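Local coordinates for Mgp-operon protein 3 (Mycoplasma pneumoniae, PDB 6RJ1), which is a membrane-bound extracellular adhesin that, together with P1, probably mediates attachment of the bacterium to human host cells, at residues 221-229 and 653-663; 174-182 and 759-767. All coordinates share one frame; numbering follows the deposited sequence.

All ten touching residues of interaction 1 are buried, and its centre is about 15 Å from the centre of the chain; the centre of interaction 2 is about 20 Å away, and that contact is only partly buried. Three aromatic rings and two leucines meet in interaction 1, with a tyrosine-to-asparagine hydrogen bond among them; in interaction 2 alanines, a serine and an asparagine pack close to isoleucine, leucine and backbone, with one weak amide bond across. The two adjoin, their centres about 13 Å apart. K222 N lies 2.8 Å from V182 O, and Y662 O lies 2.8 Å from R181 N, both probable hydrogen bonds, so segment 174-182 borders both halves of interaction 1.

Interaction 1: 221-229 and 653-663; sequences FKLDKGRAY and LINASPLNSYG
F221 and Y662 form an edge-to-face aromatic pair where strand 220-222 packs on the loop that follows strand 650-654; both strands belong to one mixed sheet, and the loop lies in the MgpC adhesin region, a family placed in the beta-propeller clan. The ring centroids are 5.7 Å apart and the planes stand at 81°, with the edge of Y662 turned to the face of F221. The same face is covered by Y662 CB, which sits 4.0 Å above the ring centre. With F221 CG between the backbone N and the carbonyl carbon (chi1 58°), the ring turns toward the backbone of 660-662, bringing F221 CE1 to 3.4 Å from N660 O at the ring edge.

Beside the pair, L653 CD1 serves two partners: it lies over a face of the Y229 ring, 4.0 Å from the centroid, and meets L223 CD2 tip to tip at 3.8 Å. L165 of strand 165-167 and V560 and Y562 of strand 549-563 pack on L653 as well, consistent with an enclosed apolar cluster.

The run from K222 to G226, leading from strand 220-222 toward strand 229-230, is the loose side. K222 and K225 are exposed, and D224 partly so; none touches 653-663, and G226 is bonded through its backbone to G250.

Several buried polar groups have partners. S657 OG donates to Y662 OH, which also bonds E167. N655 bridges the loop, its ND2 giving a 2.9 Å bond to L659 O. On the other branch of the amide, Y229 OH donates to N655 OD1 at 2.7 Å, approaching 29° out of the carbonyl plane.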
loop_
_atom_site.group_PDB
_atom_site.type_symbol
_atom_site.label_atom_id
_atom_site.label_comp_id
_atom_site.label_asym_id
_atom_site.label_seq_id
_atom_site.Cartn_x
_atom_site.Cartn_y
_atom_site.Cartn_z
ATOM N N PHE A 221 -17.322 11.614 3.539
ATOM C CA PHE A 221 -16.568 12.853 3.668
ATOM C C PHE A 221 -16.731 13.746 2.441
ATOM O O PHE A 221 -16.830 13.248 1.317
ATOM C CB PHE A 221 -15.077 12.573 3.999
ATOM C CG PHE A 221 -14.319 11.723 3.004
ATOM C CD1 PHE A 221 -14.332 10.336 3.096
ATOM C CD2 PHE A 221 -13.548 12.310 2.007
ATOM C CE1 PHE A 221 -13.609 9.545 2.186
ATOM C CE2 PHE A 221 -12.823 11.524 1.101
ATOM C CZ PHE A 221 -12.858 10.145 1.194
ATOM N N LYS A 222 -16.766 15.070 2.678
ATOM C CA LYS A 222 -16.897 16.113 1.666
ATOM C C LYS A 222 -15.692 16.125 0.706
ATOM O O LYS A 222 -14.540 16.042 1.148
ATOM C CB LYS A 222 -17.076 17.478 2.337
ATOM C CG LYS A 222 -18.410 17.643 3.049
ATOM C CD LYS A 222 -18.729 19.105 3.295
ATOM C CE LYS A 222 -20.105 19.292 3.897
ATOM N NZ LYS A 222 -20.364 20.712 4.262
ATOM N N LEU A 223 -15.967 16.204 -0.611
ATOM C CA LEU A 223 -14.932 16.212 -1.658
ATOM C C LEU A 223 -14.704 17.595 -2.300
ATOM O O LEU A 223 -13.901 17.708 -3.231
ATOM C CB LEU A 223 -15.253 15.161 -2.738
ATOM C CG LEU A 223 -15.234 13.702 -2.302
ATOM C CD1 LEU A 223 -15.863 12.825 -3.345
ATOM C CD2 LEU A 223 -13.824 13.228 -2.014
ATOM N N ASP A 224 -15.393 18.637 -1.793
ATOM C CA ASP A 224 -15.306 20.013 -2.296
ATOM C C ASP A 224 -13.988 20.736 -1.970
ATOM O O ASP A 224 -13.588 21.643 -2.706
ATOM C CB ASP A 224 -16.513 20.838 -1.801
ATOM C CG ASP A 224 -16.606 21.044 -0.298
ATOM O OD1 ASP A 224 -16.239 20.109 0.457
ATOM O OD2 ASP A 224 -17.074 22.138 0.127
ATOM N N LYS A 225 -13.343 20.359 -0.853
ATOM C CA LYS A 225 -12.084 20.940 -0.368
ATOM C C LYS A 225 -11.072 19.832 -0.084
ATOM O O LYS A 225 -11.441 18.650 -0.036
ATOM C CB LYS A 225 -12.329 21.755 0.925
ATOM C CG LYS A 225 -13.147 23.020 0.720
ATOM C CD LYS A 225 -13.339 23.790 2.020
ATOM C CE LYS A 225 -13.760 25.223 1.787
ATOM N NZ LYS A 225 -15.156 25.329 1.283
ATOM N N GLY A 226 -9.816 20.233 0.117
ATOM C CA GLY A 226 -8.730 19.331 0.481
ATOM C C GLY A 226 -7.831 18.825 -0.621
ATOM O O GLY A 226 -7.840 19.347 -1.745
ATOM N N ARG A 227 -7.042 17.777 -0.279
ATOM C CA ARG A 227 -6.097 17.064 -1.151
ATOM C C ARG A 227 -6.780 16.687 -2.457
ATOM O O ARG A 227 -7.955 16.296 -2.462
ATOM C CB ARG A 227 -5.547 15.785 -0.497
ATOM C CG ARG A 227 -5.385 15.812 1.020
ATOM C CD ARG A 227 -3.974 15.477 1.476
ATOM N NE ARG A 227 -3.517 14.215 0.907
ATOM C CZ ARG A 227 -2.364 14.046 0.277
ATOM N NH1 ARG A 227 -2.054 12.872 -0.240
ATOM N NH2 ARG A 227 -1.504 15.048 0.171
ATOM N N ALA A 228 -6.053 16.836 -3.567
ATOM C CA ALA A 228 -6.585 16.583 -4.888
ATOM C C ALA A 228 -6.963 15.136 -5.151
ATOM O O ALA A 228 -6.255 14.211 -4.750
ATOM C CB ALA A 228 -5.619 17.069 -5.940
ATOM N N TYR A 229 -8.119 14.968 -5.801
ATOM C CA TYR A 229 -8.663 13.731 -6.326
ATOM C C TYR A 229 -8.729 14.019 -7.806
ATOM O O TYR A 229 -9.281 15.055 -8.211
ATOM C CB TYR A 229 -10.060 13.435 -5.766
ATOM C CG TYR A 229 -10.023 12.833 -4.383
ATOM C CD1 TYR A 229 -9.804 11.466 -4.199
ATOM C CD2 TYR A 229 -10.187 13.628 -3.253
ATOM C CE1 TYR A 229 -9.757 10.907 -2.923
ATOM C CE2 TYR A 229 -10.147 13.081 -1.973
ATOM C CZ TYR A 229 -9.935 11.718 -1.810
ATOM O OH TYR A 229 -9.900 11.187 -0.538
ATOM N N LEU A 653 -13.731 5.833 -6.266
ATOM C CA LEU A 653 -12.696 6.732 -5.788
ATOM C C LEU A 653 -11.622 5.926 -5.025
ATOM O O LEU A 653 -11.958 5.152 -4.128
ATOM C CB LEU A 653 -13.375 7.792 -4.889
ATOM C CG LEU A 653 -12.503 8.791 -4.128
ATOM C CD1 LEU A 653 -13.202 10.125 -4.048
ATOM C CD2 LEU A 653 -12.197 8.295 -2.720
ATOM N N ILE A 654 -10.337 6.145 -5.360
ATOM C CA ILE A 654 -9.197 5.494 -4.708
ATOM C C ILE A 654 -8.374 6.505 -3.898
ATOM O O ILE A 654 -7.962 7.547 -4.421
ATOM C CB ILE A 654 -8.328 4.651 -5.696
ATOM C CG1 ILE A 654 -9.166 3.507 -6.360
ATOM C CG2 ILE A 654 -7.064 4.095 -5.003
ATOM C CD1 ILE A 654 -8.585 2.942 -7.632
ATOM N N ASN A 655 -8.160 6.183 -2.609
ATOM C CA ASN A 655 -7.379 6.912 -1.625
ATOM C C ASN A 655 -5.944 6.405 -1.659
ATOM O O ASN A 655 -5.715 5.200 -1.758
ATOM C CB ASN A 655 -7.979 6.710 -0.237
ATOM C CG ASN A 655 -9.283 7.442 -0.034
ATOM O OD1 ASN A 655 -9.526 8.495 -0.625
ATOM N ND2 ASN A 655 -10.133 6.924 0.845
ATOM N N ALA A 656 -4.981 7.321 -1.574
ATOM C CA ALA A 656 -3.559 7.002 -1.603
ATOM C C ALA A 656 -3.030 6.538 -0.220
ATOM O O ALA A 656 -1.869 6.795 0.120
ATOM C CB ALA A 656 -2.784 8.214 -2.104
ATOM N N SER A 657 -3.875 5.814 0.553
ATOM C CA SER A 657 -3.585 5.347 1.914
ATOM C C SER A 657 -4.461 4.129 2.329
ATOM O O SER A 657 -5.439 3.834 1.631
ATOM C CB SER A 657 -3.816 6.497 2.893
ATOM O OG SER A 657 -5.184 6.592 3.265
ATOM N N PRO A 658 -4.197 3.457 3.491
ATOM C CA PRO A 658 -5.044 2.321 3.886
ATOM C C PRO A 658 -6.413 2.700 4.483
ATOM O O PRO A 658 -7.136 1.811 4.958
ATOM C CB PRO A 658 -4.163 1.554 4.893
ATOM C CG PRO A 658 -2.831 2.209 4.859
ATOM C CD PRO A 658 -3.086 3.611 4.450
ATOM N N LEU A 659 -6.787 4.003 4.440
ATOM C CA LEU A 659 -8.075 4.480 4.960
ATOM C C LEU A 659 -9.166 4.633 3.915
ATOM O O LEU A 659 -8.919 5.189 2.840
ATOM C CB LEU A 659 -7.934 5.793 5.736
ATOM C CG LEU A 659 -7.096 5.776 7.027
ATOM C CD1 LEU A 659 -7.364 7.008 7.829
ATOM C CD2 LEU A 659 -7.348 4.535 7.873
ATOM N N ASN A 660 -10.389 4.185 4.261
ATOM C CA ASN A 660 -11.584 4.324 3.418
ATOM C C ASN A 660 -12.199 5.702 3.629
ATOM O O ASN A 660 -12.548 6.365 2.658
ATOM C CB ASN A 660 -12.626 3.233 3.725
ATOM C CG ASN A 660 -12.514 2.012 2.855
ATOM O OD1 ASN A 660 -11.452 1.696 2.303
ATOM N ND2 ASN A 660 -13.615 1.292 2.714
ATOM N N SER A 661 -12.317 6.130 4.902
ATOM C CA SER A 661 -12.887 7.425 5.273
ATOM C C SER A 661 -11.833 8.378 5.825
ATOM O O SER A 661 -10.970 7.975 6.617
ATOM C CB SER A 661 -14.015 7.251 6.284
ATOM O OG SER A 661 -14.575 8.498 6.665
ATOM N N TYR A 662 -11.930 9.650 5.407
ATOM C CA TYR A 662 -11.072 10.744 5.842
ATOM C C TYR A 662 -11.882 11.740 6.659
ATOM O O TYR A 662 -11.425 12.864 6.883
ATOM C CB TYR A 662 -10.462 11.444 4.630
ATOM C CG TYR A 662 -9.282 10.725 4.013
ATOM C CD1 TYR A 662 -8.129 10.474 4.755
ATOM C CD2 TYR A 662 -9.273 10.394 2.663
ATOM C CE1 TYR A 662 -7.009 9.877 4.174
ATOM C CE2 TYR A 662 -8.155 9.813 2.069
ATOM C CZ TYR A 662 -7.026 9.557 2.828
ATOM O OH TYR A 662 -5.931 8.975 2.249
ATOM N N GLY A 663 -13.083 11.326 7.077
ATOM C CA GLY A 663 -14.009 12.139 7.857
ATOM C C GLY A 663 -13.382 12.599 9.152
ATOM O O GLY A 663 -12.997 11.773 9.980
#

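Interaction 2: 174-182 and 759-767; sequences TPNAGLARV and KISTLESQA
A177, in the short, weakly bonded helix 176-179, and A180, just beyond it, pack on a type I beta turn running from I760 to L763. The small side chains of A177 and S761 are consistent with the close backbone approach: their CA atoms are 3.9 Å apart. The methyl A180 CB lies 3.7 Å from I760 CB, meeting the branch point of the isoleucine. That same methyl also lies 3.6 Å from S761 N, so it covers the start of the turn.

At the other end of the helix, N176 reaches over the exit of the turn. Its ND2 donates a weak hydrogen bond to L763 O, 3.2 Å long with an N-H...O angle of 154°, and the amide crosses the L763 side chain at a slant, ND2 nearest CD2. The asparagine CG lies beside its backbone N (chi1 -82°), which carries the amide out to L763. The stronger hold on the amide is at OD1, which accepts from S774 N.

Second-shell contacts set the turn. The backbone bond from L763 N to I760 O closes it, and T762 OG1 accepts from K759 N at its entrance. I760 and L763 also pack on V669 of helix 666-673, the helix that follows segment 653-663. K759 NZ donates to S761 OG at 3.0 Å, and that hydroxyl also bonds D664.

On the helix side, R181 leaves the contact to pair with E167 and to lie in cation-pi contact with Y662. Its NE bonds L179 O at 3.0 Å, standing 57° out of the carbonyl plane.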
loop_
_atom_site.group_PDB
_atom_site.type_symbol
_atom_site.label_atom_id
_atom_site.label_comp_id
_atom_site.label_asym_id
_atom_site.label_seq_id
_atom_site.Cartn_x
_atom_site.Cartn_y
_atom_site.Cartn_z
ATOM N N THR A 174 3.068 15.179 4.623
ATOM C CA THR A 174 1.621 15.361 4.692
ATOM C C THR A 174 1.221 15.386 6.172
ATOM O O THR A 174 1.402 14.374 6.856
ATOM C CB THR A 174 0.881 14.265 3.888
ATOM O OG1 THR A 174 1.326 14.276 2.530
ATOM C CG2 THR A 174 -0.641 14.416 3.943
ATOM N N PRO A 175 0.725 16.531 6.695
ATOM C CA PRO A 175 0.336 16.565 8.114
ATOM C C PRO A 175 -1.041 15.945 8.359
ATOM O O PRO A 175 -1.828 15.808 7.423
ATOM C CB PRO A 175 0.365 18.059 8.451
ATOM C CG PRO A 175 0.121 18.759 7.164
ATOM C CD PRO A 175 0.450 17.821 6.027
ATOM N N ASN A 176 -1.330 15.580 9.620
ATOM C CA ASN A 176 -2.609 14.999 10.059
ATOM C C ASN A 176 -3.835 15.815 9.600
ATOM O O ASN A 176 -4.777 15.221 9.083
ATOM C CB ASN A 176 -2.625 14.799 11.590
ATOM C CG ASN A 176 -1.945 13.541 12.077
ATOM O OD1 ASN A 176 -1.819 12.527 11.365
ATOM N ND2 ASN A 176 -1.520 13.570 13.324
ATOM N N ALA A 177 -3.805 17.167 9.748
ATOM C CA ALA A 177 -4.890 18.061 9.319
ATOM C C ALA A 177 -5.069 18.054 7.791
ATOM O O ALA A 177 -6.182 18.264 7.295
ATOM C CB ALA A 177 -4.643 19.472 9.814
ATOM N N GLY A 178 -3.978 17.783 7.073
ATOM C CA GLY A 178 -3.976 17.649 5.624
ATOM C C GLY A 178 -4.804 16.451 5.199
ATOM O O GLY A 178 -5.427 16.491 4.148
ATOM N N LEU A 179 -4.845 15.378 6.018
ATOM C CA LEU A 179 -5.652 14.192 5.724
ATOM C C LEU A 179 -7.137 14.385 6.085
ATOM O O LEU A 179 -7.996 13.709 5.512
ATOM C CB LEU A 179 -5.093 12.948 6.443
ATOM C CG LEU A 179 -3.941 12.141 5.810
ATOM C CD1 LEU A 179 -3.843 12.310 4.284
ATOM C CD2 LEU A 179 -2.648 12.408 6.492
ATOM N N ALA A 180 -7.427 15.297 7.040
ATOM C CA ALA A 180 -8.769 15.591 7.561
ATOM C C ALA A 180 -9.719 16.245 6.551
ATOM O O ALA A 180 -9.453 17.344 6.072
ATOM C CB ALA A 180 -8.673 16.439 8.826
ATOM N N ARG A 181 -10.839 15.574 6.256
ATOM C CA ARG A 181 -11.879 16.031 5.334
ATOM C C ARG A 181 -13.160 16.247 6.137
ATOM O O ARG A 181 -13.481 15.415 6.987
ATOM C CB ARG A 181 -12.115 14.946 4.259
ATOM C CG ARG A 181 -11.621 15.249 2.836
ATOM C CD ARG A 181 -10.149 15.617 2.677
ATOM N NE ARG A 181 -9.206 14.520 2.901
ATOM C CZ ARG A 181 -8.423 13.999 1.957
ATOM N NH1 ARG A 181 -7.556 13.046 2.259
ATOM N NH2 ARG A 181 -8.498 14.435 0.706
ATOM N N VAL A 182 -13.906 17.340 5.868
ATOM C CA VAL A 182 -15.169 17.639 6.558
ATOM C C VAL A 182 -16.146 16.462 6.425
ATOM O O VAL A 182 -16.310 15.908 5.337
ATOM C CB VAL A 182 -15.793 19.007 6.153
ATOM C CG1 VAL A 182 -17.136 19.238 6.845
ATOM C CG2 VAL A 182 -14.832 20.155 6.466
ATOM N N LYS A 759 -10.485 14.844 16.833
ATOM C CA LYS A 759 -10.715 14.497 15.441
ATOM C C LYS A 759 -9.351 14.459 14.720
ATOM O O LYS A 759 -8.319 14.601 15.375
ATOM C CB LYS A 759 -11.747 15.434 14.790
ATOM C CG LYS A 759 -11.665 16.907 15.172
ATOM C CD LYS A 759 -12.901 17.640 14.656
ATOM C CE LYS A 759 -12.936 19.104 15.004
ATOM N NZ LYS A 759 -11.938 19.890 14.231
ATOM N N ILE A 760 -9.326 14.178 13.414
ATOM C CA ILE A 760 -8.082 14.076 12.632
ATOM C C ILE A 760 -7.291 15.395 12.651
ATOM O O ILE A 760 -6.094 15.391 12.949
ATOM C CB ILE A 760 -8.326 13.547 11.186
ATOM C CG1 ILE A 760 -9.191 12.269 11.170
ATOM C CG2 ILE A 760 -7.006 13.326 10.451
ATOM C CD1 ILE A 760 -9.717 11.885 9.800
ATOM N N SER A 761 -7.980 16.515 12.372
ATOM C CA SER A 761 -7.383 17.845 12.332
ATOM C C SER A 761 -6.759 18.277 13.661
ATOM O O SER A 761 -5.793 19.035 13.632
ATOM C CB SER A 761 -8.383 18.877 11.824
ATOM O OG SER A 761 -9.566 18.878 12.603
ATOM N N THR A 762 -7.272 17.780 14.812
ATOM C CA THR A 762 -6.734 18.152 16.136
ATOM C C THR A 762 -5.680 17.147 16.657
ATOM O O THR A 762 -4.981 17.456 17.627
ATOM C CB THR A 762 -7.846 18.420 17.153
ATOM O OG1 THR A 762 -8.573 17.220 17.403
ATOM C CG2 THR A 762 -8.783 19.532 16.708
ATOM N N LEU A 763 -5.541 15.978 15.984
ATOM C CA LEU A 763 -4.562 14.938 16.307
ATOM C C LEU A 763 -3.151 15.470 16.041
ATOM O O LEU A 763 -2.882 16.012 14.961
ATOM C CB LEU A 763 -4.828 13.659 15.490
ATOM C CG LEU A 763 -4.145 12.370 15.969
ATOM C CD1 LEU A 763 -4.841 11.790 17.193
ATOM C CD2 LEU A 763 -4.110 11.336 14.865
ATOM N N GLU A 764 -2.278 15.352 17.065
ATOM C CA GLU A 764 -0.887 15.812 17.080
ATOM C C GLU A 764 0.058 14.627 16.894
ATOM O O GLU A 764 0.026 13.684 17.691
ATOM C CB GLU A 764 -0.565 16.513 18.417
ATOM C CG GLU A 764 -1.347 17.788 18.697
ATOM C CD GLU A 764 -1.256 18.306 20.126
ATOM O OE1 GLU A 764 -2.289 18.787 20.645
ATOM O OE2 GLU A 764 -0.159 18.231 20.731
ATOM N N SER A 765 0.919 14.683 15.873
ATOM C CA SER A 765 1.877 13.609 15.633
ATOM C C SER A 765 3.163 13.808 16.417
ATOM O O SER A 765 3.734 14.904 16.404
ATOM C CB SER A 765 2.188 13.482 14.148
ATOM O OG SER A 765 3.285 12.607 13.925
ATOM N N GLN A 766 3.631 12.731 17.074
ATOM C CA GLN A 766 4.904 12.696 17.795
ATOM C C GLN A 766 5.813 11.582 17.223
ATOM O O GLN A 766 6.834 11.229 17.823
ATOM C CB GLN A 766 4.714 12.625 19.327
ATOM C CG GLN A 766 4.205 11.287 19.862
ATOM C CD GLN A 766 3.972 11.266 21.354
ATOM O OE1 GLN A 766 4.134 12.266 22.065
ATOM N NE2 GLN A 766 3.556 10.117 21.861
ATOM N N ALA A 767 5.441 11.065 16.034
ATOM C CA ALA A 767 6.150 10.024 15.287
ATOM C C ALA A 767 7.501 10.523 14.769
ATOM O O ALA A 767 7.622 11.679 14.354
ATOM C CB ALA A 767 5.297 9.553 14.126
#